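Local structure of periplasmic binding protein/LacI transcriptional regulator (Brachyspira murdochii, 4KQC) at residues Val246-Gln256 / Ile264-Asp272. The protein probably binds a carbohydrate as the solute-binding protein of an ABC transporter. Residues are numbered along the deposited sequence; the frame is centred on the assembly and turned at random.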
ATOM      1  N   VAL A 246       6.485  14.293  13.344  1.00 10.55           N
ATOM      2  CA  VAL A 246       7.085  13.636  12.178  1.00 10.44           C
ATOM      3  C   VAL A 246       6.104  12.622  11.639  1.00 10.50           C
ATOM      4  O   VAL A 246       5.859  11.615  12.263  1.00 10.41           O
ATOM      5  CB  VAL A 246       8.425  12.941  12.497  1.00 11.30           C
ATOM      6  CG1 VAL A 246       9.006  12.307  11.239  1.00 12.01           C
ATOM      7  CG2 VAL A 246       9.392  13.970  13.103  1.00 12.63           C
ATOM      8  N   VAL A 247       5.549  12.947  10.492  1.00 10.43           N
ATOM      9  CA  VAL A 247       4.488  12.147   9.898  1.00  9.73           C
ATOM     10  C   VAL A 247       4.958  11.626   8.538  1.00  9.69           C
ATOM     11  O   VAL A 247       5.481  12.396   7.733  1.00 10.35           O
ATOM     12  CB  VAL A 247       3.200  12.976   9.772  1.00 10.25           C
ATOM     13  CG1 VAL A 247       2.072  12.141   9.166  1.00 10.59           C
ATOM     14  CG2 VAL A 247       2.791  13.592  11.118  1.00 11.35           C
HETATM   15  N   MSE A 248       4.808  10.336   8.297  1.00  9.18           N
HETATM   16  CA  MSE A 248       5.266   9.678   7.044  1.00 10.00           C
HETATM   17  C   MSE A 248       4.157   8.765   6.564  1.00 10.31           C
HETATM   18  O   MSE A 248       3.539   8.103   7.388  1.00 10.16           O
HETATM   19  CB  MSE A 248       6.599   8.924   7.275  1.00 11.67           C
HETATM   20  CG  MSE A 248       7.679   9.958   7.624  1.00 12.37           C
HETATM   21 SE   MSE A 248       9.266   8.953   8.157  0.65 14.39          SE
HETATM   22  CE  MSE A 248      10.357  10.572   8.316  1.00 13.83           C
ATOM     23  N   GLY A 249       4.043   8.613   5.249  1.00 10.68           N
ATOM     24  CA  GLY A 249       2.987   7.814   4.664  1.00 11.48           C
ATOM     25  C   GLY A 249       3.396   6.767   3.662  1.00 11.11           C
ATOM     26  O   GLY A 249       4.526   6.356   3.555  1.00 10.59           O
ATOM     27  N   PHE A 250       2.424   6.385   2.881  1.00 10.68           N
ATOM     28  CA  PHE A 250       2.509   5.276   1.941  1.00 12.36           C
ATOM     29  C   PHE A 250       1.542   5.593   0.780  1.00 12.20           C
ATOM     30  O   PHE A 250       0.425   6.179   0.960  1.00 12.99           O
ATOM     31  CB  PHE A 250       2.047   4.026   2.673  1.00 12.60           C
ATOM     32  CG  PHE A 250       2.622   2.735   2.187  1.00 13.69           C
ATOM     33  CD1 PHE A 250       2.446   2.311   0.863  1.00 15.31           C
ATOM     34  CD2 PHE A 250       3.330   1.954   3.061  1.00 13.98           C
ATOM     35  CE1 PHE A 250       2.996   1.098   0.449  1.00 14.42           C
ATOM     36  CE2 PHE A 250       3.879   0.751   2.661  1.00 15.43           C
ATOM     37  CZ  PHE A 250       3.698   0.335   1.320  1.00 15.50           C
ATOM     38  N   ASP A 251       1.971   5.248  -0.432  1.00 12.19           N
ATOM     39  CA  ASP A 251       1.257   5.561  -1.659  1.00 11.96           C
ATOM     40  C   ASP A 251       1.198   7.078  -1.908  1.00 11.96           C
ATOM     41  O   ASP A 251       2.121   7.755  -1.471  1.00 12.42           O
ATOM     42  CB  ASP A 251      -0.122   4.874  -1.661  1.00 11.56           C
ATOM     43  CG  ASP A 251      -0.010   3.351  -1.765  1.00 15.03           C
ATOM     44  OD1 ASP A 251       0.861   2.885  -2.502  1.00 16.40           O
ATOM     45  OD2 ASP A 251      -0.832   2.618  -1.121  1.00 17.37           O
ATOM     46  N   SER A 252       0.229   7.600  -2.670  1.00 12.14           N
ATOM     47  CA  SER A 252       0.219   9.037  -3.009  1.00 12.71           C
ATOM     48  C   SER A 252      -1.215   9.545  -3.057  1.00 13.90           C
ATOM     49  O   SER A 252      -1.824   9.556  -1.994  1.00 13.91           O
ATOM     50  CB  SER A 252       1.095   9.368  -4.246  1.00 13.18           C
ATOM     51  OG  SER A 252       0.706   8.681  -5.400  1.00 12.46           O
ATOM     52  N   GLY A 253      -1.722   9.978  -4.211  1.00 13.43           N
ATOM     53  CA  GLY A 253      -2.952  10.735  -4.241  1.00 14.06           C
ATOM     54  C   GLY A 253      -2.759  12.194  -3.964  1.00 13.91           C
ATOM     55  O   GLY A 253      -1.847  12.563  -3.190  1.00 12.18           O
ATOM     56  N   LYS A 254      -3.595  13.054  -4.552  1.00 14.68           N
ATOM     57  CA  LYS A 254      -3.362  14.488  -4.431  0.70 16.03           C
ATOM     58  C   LYS A 254      -3.279  15.027  -3.014  1.00 15.11           C
ATOM     59  O   LYS A 254      -2.417  15.826  -2.720  1.00 15.99           O
ATOM     60  CB  LYS A 254      -4.410  15.281  -5.211  0.70 18.34           C
ATOM     61  CG  LYS A 254      -4.291  16.790  -5.143  0.70 20.91           C
ATOM     62  CD  LYS A 254      -3.688  17.393  -6.384  0.70 23.75           C
ATOM     63  CE  LYS A 254      -3.621  18.917  -6.284  0.70 25.66           C
ATOM     64  NZ  LYS A 254      -2.206  19.368  -6.406  0.70 26.22           N
ATOM     65  N   PRO A 255      -4.225  14.626  -2.114  1.00 15.88           N
ATOM     66  CA  PRO A 255      -4.094  15.241  -0.766  1.00 15.80           C
ATOM     67  C   PRO A 255      -2.749  14.957  -0.095  1.00 13.93           C
ATOM     68  O   PRO A 255      -2.171  15.849   0.518  1.00 15.40           O
ATOM     69  CB  PRO A 255      -5.239  14.625   0.036  1.00 17.00           C
ATOM     70  CG  PRO A 255      -6.175  14.073  -0.966  1.00 17.41           C
ATOM     71  CD  PRO A 255      -5.367  13.719  -2.196  1.00 16.90           C
ATOM     72  N   GLN A 256      -2.296  13.719  -0.204  1.00 13.38           N
ATOM     73  CA  GLN A 256      -1.001  13.339   0.321  1.00 12.76           C
ATOM     74  C   GLN A 256       0.149  14.093  -0.343  1.00 12.45           C
ATOM     75  O   GLN A 256       1.126  14.445   0.337  1.00 11.78           O
ATOM     76  CB  GLN A 256      -0.807  11.806   0.235  1.00 12.48           C
ATOM     77  CG  GLN A 256       0.451  11.314   0.917  1.00 12.81           C
ATOM     78  CD  GLN A 256       0.479   9.816   1.255  1.00 12.77           C
ATOM     79  OE1 GLN A 256       1.288   9.375   2.094  1.00 13.33           O
ATOM     80  NE2 GLN A 256      -0.390   9.008   0.606  1.00 13.29           N
ATOM     81  N   ILE A 264       3.574  19.163   5.842  1.00 13.05           N
ATOM     82  CA  ILE A 264       2.799  18.477   6.852  1.00 12.31           C
ATOM     83  C   ILE A 264       3.236  16.993   6.993  1.00 11.81           C
ATOM     84  O   ILE A 264       3.325  16.483   8.075  1.00 11.83           O
ATOM     85  CB  ILE A 264       1.279  18.586   6.539  1.00 13.23           C
ATOM     86  CG1 ILE A 264       0.856  20.071   6.452  1.00 14.27           C
ATOM     87  CG2 ILE A 264       0.472  17.843   7.600  1.00 14.65           C
ATOM     88  CD1 ILE A 264      -0.421  20.286   5.707  1.00 15.41           C
ATOM     89  N   ILE A 265       3.556  16.373   5.863  1.00 11.61           N
ATOM     90  CA  ILE A 265       4.012  14.990   5.834  1.00 11.02           C
ATOM     91  C   ILE A 265       5.441  15.050   5.321  1.00 11.48           C
ATOM     92  O   ILE A 265       5.700  15.698   4.294  1.00 12.07           O
ATOM     93  CB  ILE A 265       3.081  14.111   4.923  1.00 11.14           C
ATOM     94  CG1 ILE A 265       1.697  14.034   5.527  1.00 11.20           C
ATOM     95  CG2 ILE A 265       3.695  12.749   4.681  1.00 11.27           C
ATOM     96  CD1 ILE A 265       0.683  13.284   4.673  1.00 11.41           C
ATOM     97  N   GLN A 266       6.376  14.418   6.036  1.00 12.74           N
ATOM     98  CA  GLN A 266       7.795  14.535   5.707  0.70 13.26           C
ATOM     99  C   GLN A 266       8.145  13.753   4.459  1.00 13.26           C
ATOM    100  O   GLN A 266       9.042  14.140   3.720  1.00 15.46           O
ATOM    101  CB  GLN A 266       8.693  14.123   6.881  0.70 14.26           C
ATOM    102  CG  GLN A 266       8.547  15.000   8.114  0.70 15.37           C
ATOM    103  CD  GLN A 266       8.442  16.490   7.745  0.70 17.48           C
ATOM    104  OE1 GLN A 266       7.370  17.140   7.864  0.70 17.45           O
ATOM    105  NE2 GLN A 266       9.542  17.020   7.210  0.70 18.63           N
ATOM    106  N   GLY A 267       7.440  12.662   4.195  1.00 11.50           N
ATOM    107  CA  GLY A 267       7.779  11.820   3.052  1.00 10.86           C
ATOM    108  C   GLY A 267       6.904  10.590   3.133  1.00  9.94           C
ATOM    109  O   GLY A 267       6.288  10.336   4.205  1.00  9.18           O
ATOM    110  N   SER A 268       6.918   9.836   2.065  1.00  9.80           N
ATOM    111  CA  SER A 268       6.173   8.589   1.960  1.00 10.05           C
ATOM    112  C   SER A 268       6.849   7.621   1.051  1.00 10.54           C
ATOM    113  O   SER A 268       7.805   7.958   0.319  1.00  9.97           O
ATOM    114  CB  SER A 268       4.751   8.872   1.417  1.00 10.62           C
ATOM    115  OG  SER A 268       3.958   9.601   2.356  1.00 11.08           O
ATOM    116  N   VAL A 269       6.411   6.373   1.072  1.00 10.82           N
ATOM    117  CA  VAL A 269       6.912   5.405   0.083  1.00 11.59           C
ATOM    118  C   VAL A 269       5.904   5.176  -1.003  1.00 11.64           C
ATOM    119  O   VAL A 269       4.707   5.163  -0.724  1.00 12.49           O
ATOM    120  CB  VAL A 269       7.333   4.057   0.724  1.00 11.74           C
ATOM    121  CG1 VAL A 269       8.548   4.261   1.566  1.00 14.05           C
ATOM    122  CG2 VAL A 269       6.250   3.440   1.530  1.00 11.06           C
ATOM    123  N   THR A 270       6.382   5.061  -2.239  1.00 12.04           N
ATOM    124  CA  THR A 270       5.477   4.815  -3.386  1.00 11.42           C
ATOM    125  C   THR A 270       5.769   3.468  -3.970  1.00 11.28           C
ATOM    126  O   THR A 270       6.897   2.985  -3.992  1.00 10.69           O
ATOM    127  CB  THR A 270       5.583   5.877  -4.510  1.00 12.09           C
ATOM    128  OG1 THR A 270       4.654   5.604  -5.559  1.00 13.35           O
ATOM    129  CG2 THR A 270       6.975   6.001  -5.108  1.00 11.92           C
ATOM    130  N   GLN A 271       4.729   2.845  -4.459  1.00 10.08           N
ATOM    131  CA  GLN A 271       4.879   1.647  -5.260  1.00 10.98           C
ATOM    132  C   GLN A 271       5.203   1.986  -6.716  1.00 10.99           C
ATOM    133  O   GLN A 271       5.387   3.123  -7.051  1.00 12.28           O
ATOM    134  CB  GLN A 271       3.606   0.805  -5.191  1.00 11.10           C
ATOM    135  CG  GLN A 271       3.021   0.501  -3.799  1.00 11.78           C
ATOM    136  CD  GLN A 271       1.766  -0.335  -3.901  1.00 12.55           C
ATOM    137  OE1 GLN A 271       1.840  -1.511  -4.336  1.00 15.40           O
ATOM    138  NE2 GLN A 271       0.638   0.209  -3.564  1.00 13.03           N
ATOM    139  N   ASP A 272       5.298   0.966  -7.577  1.00 11.67           N
ATOM    140  CA  ASP A 272       5.607   1.159  -9.032  1.00 12.38           C
ATOM    141  C   ASP A 272       4.447   0.523  -9.820  1.00 11.64           C
ATOM    142  O   ASP A 272       4.542  -0.644 -10.259  1.00 11.60           O
ATOM    143  CB  ASP A 272       6.927   0.499  -9.375  1.00 12.60           C
ATOM    144  CG  ASP A 272       7.381   0.753 -10.819  1.00 13.31           C
ATOM    145  OD1 ASP A 272       6.644   1.265 -11.698  1.00 14.27           O
ATOM    146  OD2 ASP A 272       8.585   0.473 -11.146  1.00 14.64           O
TER
HETATM  147  O   HOH W   1       5.578  15.748   9.600  1.00 13.02           O
HETATM  148  O   HOH W   2       2.087   3.780  -4.745  1.00 16.51           O
HETATM  149  O   HOH W   3       2.188   6.247  -5.939  1.00 17.76           O
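Asp251 OD1 accepts two hydrogen bonds, one from Gln271 NE2 (2.9 Å, on the syn side and nearly straight at 171°) and one from a water that Gln271 N also binds. The carboxylate and amide planes are 36° apart. Arg157 forms a salt bridge with Asp251 OD2, and Thr111 OG1 hydrogen-bonds Gln271 OE1. The strands 246-250 and 267-270 run parallel, joined by helix 254-261 in a beta-alpha-beta unit. This unit belongs to the mixed sheet of one lobe of the periplasmic binding protein fold, with strand 246-250 between 208-211 and 267-270. Gly249 N donates to Gly267 O at 3.0 Å, and Asp251 N to Val269 O at 2.8 Å. On one face of the sheet, Val269 CG2 sits over the centre of the Phe250 ring, 3.6 Å from its centroid, in a CH-pi contact. Arg157 makes a cation-pi contact with the same ring. On the other face, Ser268 OG donates to Gln256 OE1 at 2.7 Å, from above the carbonyl plane. Gln256 reaches back from the helix with CG anti to the backbone N (chi1 -173°), and its NE2 donates to Phe250 O and Ser252 O, both at 3.0 Å. A leucine at Gln256 would probably leave both carbonyls and the Ser268 hydroxyl without these partners. The buried polar groups thus tie the helix start and the turn after strand 246-250 to the neighbouring strand.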